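Local coordinates for protein mevalonate kinase (Staphylococcus aureus, PDB 2X7I) that probably phosphorylates mevalonate with ATP to give phosphomevalonate, an early step of the mevalonate route to isoprenoids, as a member of the GHMP kinase family, at residues A[104-116]-A[128-140]. Residues are numbered along the deposited sequence; the frame is centred on the assembly and turned at random.
Sequences SAAVAVAFVRASY and LIEKANWAEQIAH
Val112 and Leu128 meet where two helices of the GHMP kinase N-terminal domain pack together. Helix 103-119 begins within the Gly-Leu-Gly-Ser-Ser motif characteristic of GHMP kinases. The axes of segments 104-116 and 128-140 approach to 8.4 Å, and their N-to-C directions differ by 124°. Alanines make this close approach possible: the CA atoms of Ala108 and Ala132 are 5.1 Å apart. The methyl of Ala108 is directed toward segment 128-140. It touches the carbonyl O of Ala132 and lies 4.0 Å from Ala135 CB.

Leu128 splits its two methyls between partners. With CG anti to the backbone N (chi1 179°), the branch reaches across to segment 104-116. CD1 presses on Val112 CG1 at 3.5 Å, a tight carbon contact. CD2 turns to Arg113 and approaches NE to 3.4 Å, oblique to the guanidinium. Val109 CG1 lies over one face of that group, toward its rim. Arg113 NH1 donates to the backbone O of Glu10, which helps fix the flat end in place. Val109 CG2 packs on Ala132 CB.

Lys131 lies across Val112 with its CB, then bends at chi2. Its CE comes to the edge of the Tyr116 ring, near the ring plane, 3.3 Å from OH. That hydroxyl is hydrogen-bonded to Glu127.

Glu136 lays its aliphatic part on segment 104-116, with CG 3.6 Å from Ala108 CB. Its buried carboxylate lies against Ala105 and is held at both oxygens: OE2 by Thr148 OG1, OE1 by the backbone N of Ser144. The backbone N of Ser104 is hydrogen-bonded to a citrate, probably from the crystallisation liquor, which may mark the pocket where this glycine-rich motif holds nucleotide phosphates. Ser104 OG instead turns to segment 128-140 and sits 3.2 Å from His140 CB.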
# COMPACT_ATOMS: atom_id res chain seq x y z
N SER A 104 4.50 -3.32 -5.36
CA SER A 104 5.75 -4.05 -5.59
C SER A 104 6.13 -4.91 -4.38
O SER A 104 6.52 -6.06 -4.53
CB SER A 104 6.88 -3.09 -5.91
OG SER A 104 8.09 -3.80 -6.06
N ALA A 105 6.01 -4.36 -3.18
CA ALA A 105 6.34 -5.10 -1.97
C ALA A 105 5.34 -6.23 -1.70
O ALA A 105 5.74 -7.31 -1.28
CB ALA A 105 6.43 -4.16 -0.79
N ALA A 106 4.06 -5.98 -1.95
CA ALA A 106 3.03 -6.99 -1.78
C ALA A 106 3.28 -8.23 -2.66
O ALA A 106 3.29 -9.36 -2.16
CB ALA A 106 1.66 -6.41 -2.07
N VAL A 107 3.48 -8.01 -3.96
CA VAL A 107 3.81 -9.08 -4.90
C VAL A 107 5.03 -9.86 -4.40
O VAL A 107 5.03 -11.10 -4.39
CB VAL A 107 4.05 -8.52 -6.34
CG1 VAL A 107 4.67 -9.57 -7.25
CG2 VAL A 107 2.73 -8.04 -6.96
N ALA A 108 6.04 -9.14 -3.93
CA ALA A 108 7.28 -9.77 -3.50
C ALA A 108 7.09 -10.62 -2.25
O ALA A 108 7.62 -11.72 -2.17
CB ALA A 108 8.37 -8.75 -3.29
N VAL A 109 6.35 -10.11 -1.27
CA VAL A 109 6.05 -10.87 -0.05
C VAL A 109 5.19 -12.11 -0.36
O VAL A 109 5.46 -13.19 0.16
CB VAL A 109 5.36 -9.97 1.00
CG1 VAL A 109 4.87 -10.80 2.20
CG2 VAL A 109 6.34 -8.88 1.47
N ALA A 110 4.19 -11.94 -1.22
CA ALA A 110 3.32 -13.03 -1.65
C ALA A 110 4.11 -14.09 -2.43
O ALA A 110 3.96 -15.29 -2.19
CB ALA A 110 2.20 -12.50 -2.49
N PHE A 111 4.94 -13.64 -3.36
CA PHE A 111 5.71 -14.56 -4.18
C PHE A 111 6.71 -15.39 -3.35
O PHE A 111 6.88 -16.59 -3.59
CB PHE A 111 6.44 -13.85 -5.31
CG PHE A 111 7.17 -14.78 -6.20
CD1 PHE A 111 6.51 -15.43 -7.23
CD2 PHE A 111 8.50 -15.07 -5.99
CE1 PHE A 111 7.17 -16.34 -8.04
CE2 PHE A 111 9.17 -15.97 -6.79
CZ PHE A 111 8.51 -16.61 -7.82
N VAL A 112 7.37 -14.74 -2.39
CA VAL A 112 8.35 -15.42 -1.54
C VAL A 112 7.66 -16.44 -0.64
O VAL A 112 8.15 -17.55 -0.49
CB VAL A 112 9.16 -14.44 -0.68
CG1 VAL A 112 9.95 -15.22 0.39
CG2 VAL A 112 10.09 -13.61 -1.55
N ARG A 113 6.55 -16.05 -0.04
CA ARG A 113 5.73 -16.97 0.74
C ARG A 113 5.32 -18.21 -0.08
O ARG A 113 5.56 -19.34 0.34
CB ARG A 113 4.49 -16.24 1.27
CG ARG A 113 4.79 -15.39 2.48
CD ARG A 113 3.62 -14.49 2.89
NE ARG A 113 3.88 -13.89 4.20
CZ ARG A 113 3.26 -12.82 4.70
NH1 ARG A 113 2.31 -12.19 4.01
NH2 ARG A 113 3.59 -12.39 5.90
N ALA A 114 4.72 -17.98 -1.25
CA ALA A 114 4.35 -19.04 -2.17
C ALA A 114 5.53 -19.95 -2.50
O ALA A 114 5.39 -21.18 -2.56
CB ALA A 114 3.78 -18.45 -3.46
N SER A 115 6.70 -19.34 -2.70
CA SER A 115 7.91 -20.07 -3.09
C SER A 115 8.34 -21.04 -2.01
O SER A 115 8.63 -22.20 -2.30
CB SER A 115 9.07 -19.09 -3.36
OG SER A 115 8.76 -18.23 -4.43
N TYR A 116 8.41 -20.55 -0.77
CA TYR A 116 8.78 -21.40 0.36
C TYR A 116 7.75 -22.49 0.61
O TYR A 116 8.11 -23.62 0.93
CB TYR A 116 8.99 -20.56 1.62
CG TYR A 116 10.37 -19.99 1.69
CD1 TYR A 116 10.79 -19.01 0.77
CD2 TYR A 116 11.29 -20.41 2.65
CE1 TYR A 116 12.06 -18.48 0.82
CE2 TYR A 116 12.57 -19.88 2.70
CZ TYR A 116 12.94 -18.91 1.78
OH TYR A 116 14.20 -18.38 1.80
N LEU A 128 12.03 -13.68 5.22
CA LEU A 128 11.06 -13.10 4.31
C LEU A 128 11.42 -11.66 3.98
O LEU A 128 11.34 -11.25 2.82
CB LEU A 128 9.65 -13.15 4.93
CG LEU A 128 8.48 -12.55 4.15
CD1 LEU A 128 8.54 -12.98 2.67
CD2 LEU A 128 7.12 -12.93 4.81
N ILE A 129 11.80 -10.89 5.00
CA ILE A 129 12.21 -9.50 4.85
C ILE A 129 13.35 -9.38 3.84
O ILE A 129 13.27 -8.60 2.90
CB ILE A 129 12.69 -8.88 6.20
CG1 ILE A 129 11.52 -8.73 7.18
CG2 ILE A 129 13.34 -7.52 5.95
CD1 ILE A 129 10.46 -7.77 6.72
N GLU A 130 14.40 -10.17 4.06
CA GLU A 130 15.56 -10.18 3.18
C GLU A 130 15.20 -10.59 1.74
O GLU A 130 15.57 -9.92 0.79
CB GLU A 130 16.64 -11.13 3.70
CG GLU A 130 17.17 -10.78 5.10
CD GLU A 130 18.09 -9.60 5.11
OE1 GLU A 130 18.50 -9.15 4.02
OE2 GLU A 130 18.42 -9.12 6.20
N LYS A 131 14.47 -11.69 1.60
CA LYS A 131 14.13 -12.21 0.28
C LYS A 131 13.14 -11.32 -0.46
O LYS A 131 13.23 -11.16 -1.67
CB LYS A 131 13.56 -13.63 0.39
CG LYS A 131 14.60 -14.71 0.69
CD LYS A 131 15.25 -15.24 -0.59
CE LYS A 131 15.88 -16.62 -0.36
NZ LYS A 131 16.89 -17.00 -1.41
N ALA A 132 12.19 -10.73 0.26
CA ALA A 132 11.23 -9.82 -0.35
C ALA A 132 11.93 -8.54 -0.82
O ALA A 132 11.67 -8.05 -1.91
CB ALA A 132 10.09 -9.49 0.61
N ASN A 133 12.83 -8.00 0.00
CA ASN A 133 13.56 -6.79 -0.39
C ASN A 133 14.41 -7.07 -1.63
O ASN A 133 14.44 -6.26 -2.55
CB ASN A 133 14.39 -6.21 0.78
CG ASN A 133 13.53 -5.41 1.79
OD1 ASN A 133 13.56 -5.65 2.99
ND2 ASN A 133 12.79 -4.44 1.28
N TRP A 134 15.04 -8.25 -1.68
CA TRP A 134 15.82 -8.65 -2.86
C TRP A 134 14.95 -8.83 -4.11
O TRP A 134 15.36 -8.45 -5.21
CB TRP A 134 16.63 -9.93 -2.59
CG TRP A 134 17.56 -9.88 -1.38
CD1 TRP A 134 17.86 -8.78 -0.60
CD2 TRP A 134 18.30 -10.98 -0.82
NE1 TRP A 134 18.72 -9.14 0.42
CE2 TRP A 134 19.01 -10.48 0.30
CE3 TRP A 134 18.41 -12.34 -1.14
CZ2 TRP A 134 19.83 -11.29 1.08
CZ3 TRP A 134 19.24 -13.14 -0.36
CH2 TRP A 134 19.93 -12.62 0.74
N ALA A 135 13.75 -9.38 -3.93
CA ALA A 135 12.83 -9.61 -5.06
C ALA A 135 12.30 -8.29 -5.64
O ALA A 135 12.20 -8.13 -6.85
CB ALA A 135 11.67 -10.52 -4.65
N GLU A 136 11.98 -7.35 -4.76
CA GLU A 136 11.61 -5.99 -5.16
C GLU A 136 12.70 -5.33 -6.01
O GLU A 136 12.42 -4.76 -7.06
CB GLU A 136 11.33 -5.14 -3.93
CG GLU A 136 10.10 -5.58 -3.16
CD GLU A 136 10.14 -5.13 -1.72
OE1 GLU A 136 10.72 -4.06 -1.45
OE2 GLU A 136 9.58 -5.84 -0.86
N GLN A 137 13.95 -5.44 -5.57
CA GLN A 137 15.09 -4.91 -6.33
C GLN A 137 15.17 -5.49 -7.75
O GLN A 137 15.30 -4.76 -8.72
CB GLN A 137 16.40 -5.16 -5.57
CG GLN A 137 17.68 -4.96 -6.36
CD GLN A 137 17.96 -3.51 -6.68
OE1 GLN A 137 17.75 -2.62 -5.85
NE2 GLN A 137 18.44 -3.26 -7.90
N ILE A 138 15.08 -6.81 -7.84
CA ILE A 138 15.14 -7.54 -9.11
C ILE A 138 13.94 -7.25 -10.02
O ILE A 138 14.11 -6.99 -11.22
CB ILE A 138 15.19 -9.05 -8.85
CG1 ILE A 138 16.56 -9.44 -8.29
CG2 ILE A 138 14.88 -9.86 -10.10
CD1 ILE A 138 16.59 -10.84 -7.74
N ALA A 139 12.74 -7.31 -9.45
CA ALA A 139 11.51 -7.16 -10.22
C ALA A 139 11.18 -5.70 -10.54
O ALA A 139 10.64 -5.42 -11.61
CB ALA A 139 10.33 -7.82 -9.48
N HIS A 140 11.50 -4.80 -9.62
CA HIS A 140 11.05 -3.40 -9.69
C HIS A 140 12.20 -2.37 -9.68
O HIS A 140 11.97 -1.18 -9.93
CB HIS A 140 10.07 -3.14 -8.54
CG HIS A 140 9.37 -1.82 -8.60
ND1 HIS A 140 8.70 -1.38 -9.72
CD2 HIS A 140 9.22 -0.84 -7.67
CE1 HIS A 140 8.18 -0.19 -9.48
NE2 HIS A 140 8.48 0.16 -8.24